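Side-chain contact in DspB (Aggregatibacter actinomycetemcomitans, PDB 1YHT), which acts as a biofilm-releasing glycoside hydrolase of family 20, a beta-N-acetylhexosaminidase that probably cleaves N-acetylglucosamine polymers of the biofilm matrix: residues D155-M160 / I196-K201. Residues are numbered along the deposited sequence; the frame is centred on the assembly and turned at random.
Sequences DSITFM and ITYANK
I157 and M160 meet Y198 and K201 in an apolar helix-to-helix contact on the outer layer of the TIM barrel, where helices 154-171 and 192-208, which precede and follow strand 177-181 in the chain, lie next to each other. The case illustrates how barrel helices that stand well apart can be joined by a few long side chains. Here the axes of the two short segments come no closer than 11.5 Å and run roughly parallel, 33° apart, so side chains from both helices, with Y198 prominent, fill the gap. Its ring carbon CG lies anti to the backbone N (chi1 175°), which brings the end of the ring up to helix 154-171. I157 runs alongside Y198, the two side chains pointing opposite ways: I157 CG1 reaches the edge of the ring, near its plane, 4.0 Å from Y198 CD1. K201 borders this buried patch on its exposed side. Straight from CG outward, its chain lies crosswise to I157 and sets methylene CD 4.1 Å from I157 CD1, while the ammonium nitrogen NZ ends only slightly farther from that methyl. At the inner end, Y198 OH hydrogen-bonds to S117 OG on strand 110-117, tying the tyrosine to the sheet as well as to its neighbour helix. M160 also packs on L115 and S117 of that strand. Bent at both chi2 and chi3, its chain places SD and CE each 4.1 Å from Y198 OH, while CG, at the ring edge and near its plane as I157 CG1 is, comes to 3.4 Å from Y198 OH.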
loop_
_atom_site.group_PDB
_atom_site.type_symbol
_atom_site.label_atom_id
_atom_site.label_comp_id
_atom_site.label_asym_id
_atom_site.label_seq_id
_atom_site.Cartn_x
_atom_site.Cartn_y
_atom_site.Cartn_z
ATOM N N ASP A 155 3.104 -23.724 -5.434
ATOM C CA ASP A 155 2.509 -23.893 -4.125
ATOM C C ASP A 155 2.449 -22.557 -3.389
ATOM O O ASP A 155 1.495 -22.279 -2.707
ATOM C CB ASP A 155 3.218 -24.953 -3.292
ATOM C CG ASP A 155 3.121 -26.331 -3.917
ATOM O OD1 ASP A 155 2.213 -26.546 -4.746
ATOM O OD2 ASP A 155 3.953 -27.183 -3.589
ATOM N N SER A 156 3.487 -21.755 -3.576
ATOM C CA SER A 156 3.564 -20.427 -3.039
ATOM C C SER A 156 2.527 -19.513 -3.631
ATOM O O SER A 156 1.878 -18.732 -2.897
ATOM C CB SER A 156 4.976 -19.879 -3.221
ATOM O OG SER A 156 5.868 -20.768 -2.531
ATOM N N ILE A 157 2.315 -19.660 -4.944
ATOM C CA ILE A 157 1.268 -18.910 -5.637
ATOM C C ILE A 157 -0.133 -19.326 -5.169
ATOM O O ILE A 157 -0.976 -18.476 -4.874
ATOM C CB ILE A 157 1.396 -19.061 -7.152
ATOM C CG1 ILE A 157 2.753 -18.512 -7.567
ATOM C CG2 ILE A 157 0.261 -18.324 -7.885
ATOM C CD1 ILE A 157 3.182 -18.898 -9.016
ATOM N N THR A 158 -0.362 -20.624 -5.064
ATOM C CA THR A 158 -1.604 -21.151 -4.515
ATOM C C THR A 158 -1.865 -20.598 -3.097
ATOM O O THR A 158 -2.943 -20.165 -2.788
ATOM C CB THR A 158 -1.575 -22.688 -4.513
ATOM O OG1 THR A 158 -1.506 -23.170 -5.876
ATOM C CG2 THR A 158 -2.879 -23.279 -3.873
ATOM N N PHE A 159 -0.865 -20.653 -2.232
ATOM C CA PHE A 159 -0.990 -20.100 -0.891
ATOM C C PHE A 159 -1.394 -18.616 -0.879
ATOM O O PHE A 159 -2.344 -18.227 -0.170
ATOM C CB PHE A 159 0.301 -20.264 -0.093
ATOM C CG PHE A 159 0.275 -19.501 1.177
ATOM C CD1 PHE A 159 -0.422 -19.999 2.267
ATOM C CD2 PHE A 159 0.850 -18.236 1.257
ATOM C CE1 PHE A 159 -0.512 -19.259 3.471
ATOM C CE2 PHE A 159 0.744 -17.489 2.423
ATOM C CZ PHE A 159 0.069 -18.017 3.547
ATOM N N MET A 160 -0.671 -17.810 -1.659
ATOM C CA MET A 160 -0.926 -16.379 -1.806
ATOM C C MET A 160 -2.356 -16.140 -2.234
ATOM O O MET A 160 -3.019 -15.290 -1.658
ATOM C CB MET A 160 0.009 -15.704 -2.824
ATOM C CG MET A 160 1.374 -15.432 -2.288
ATOM S SD MET A 160 1.412 -14.551 -0.723
ATOM C CE MET A 160 0.560 -13.045 -1.073
ATOM N N ILE A 196 7.252 -10.832 -13.495
ATOM C CA ILE A 196 6.229 -10.577 -14.518
ATOM C C ILE A 196 5.206 -11.690 -14.491
ATOM O O ILE A 196 3.979 -11.448 -14.459
ATOM C CB ILE A 196 6.833 -10.530 -15.929
ATOM C CG1 ILE A 196 7.914 -9.443 -16.023
ATOM C CG2 ILE A 196 5.749 -10.377 -17.003
ATOM C CD1 ILE A 196 7.554 -8.169 -15.444
ATOM N N THR A 197 5.719 -12.912 -14.493
ATOM C CA THR A 197 4.883 -14.091 -14.480
ATOM C C THR A 197 3.994 -14.132 -13.231
ATOM O O THR A 197 2.807 -14.454 -13.299
ATOM C CB THR A 197 5.769 -15.363 -14.560
ATOM O OG1 THR A 197 6.601 -15.259 -15.722
ATOM C CG2 THR A 197 4.944 -16.604 -14.616
ATOM N N TYR A 198 4.603 -13.858 -12.090
ATOM C CA TYR A 198 3.931 -13.895 -10.790
ATOM C C TYR A 198 2.839 -12.804 -10.750
ATOM O O TYR A 198 1.703 -13.066 -10.425
ATOM C CB TYR A 198 4.995 -13.665 -9.697
ATOM C CG TYR A 198 4.486 -13.558 -8.261
ATOM C CD1 TYR A 198 4.039 -14.693 -7.568
ATOM C CD2 TYR A 198 4.465 -12.325 -7.593
ATOM C CE1 TYR A 198 3.562 -14.600 -6.253
ATOM C CE2 TYR A 198 3.970 -12.223 -6.276
ATOM C CZ TYR A 198 3.529 -13.368 -5.607
ATOM O OH TYR A 198 3.058 -13.295 -4.300
ATOM N N ALA A 199 3.207 -11.583 -11.090
ATOM C CA ALA A 199 2.266 -10.461 -11.012
ATOM C C ALA A 199 1.126 -10.676 -12.020
ATOM O O ALA A 199 -0.034 -10.421 -11.705
ATOM C CB ALA A 199 2.972 -9.140 -11.259
ATOM N N ASN A 200 1.446 -11.179 -13.205
ATOM C CA ASN A 200 0.407 -11.468 -14.179
ATOM C C ASN A 200 -0.558 -12.513 -13.623
ATOM O O ASN A 200 -1.767 -12.343 -13.740
ATOM C CB ASN A 200 0.998 -11.889 -15.537
ATOM C CG ASN A 200 1.439 -10.717 -16.382
ATOM O OD1 ASN A 200 1.086 -9.576 -16.100
ATOM N ND2 ASN A 200 2.205 -10.993 -17.454
ATOM N N LYS A 201 -0.040 -13.551 -12.981
ATOM C CA LYS A 201 -0.910 -14.630 -12.463
ATOM C C LYS A 201 -1.891 -14.112 -11.412
ATOM O O LYS A 201 -3.088 -14.476 -11.379
ATOM C CB LYS A 201 -0.102 -15.808 -11.922
ATOM C CG LYS A 201 0.352 -16.765 -13.015
ATOM C CD LYS A 201 1.301 -17.810 -12.486
ATOM C CE LYS A 201 1.613 -18.875 -13.543
ATOM N NZ LYS A 201 2.390 -20.000 -12.943
#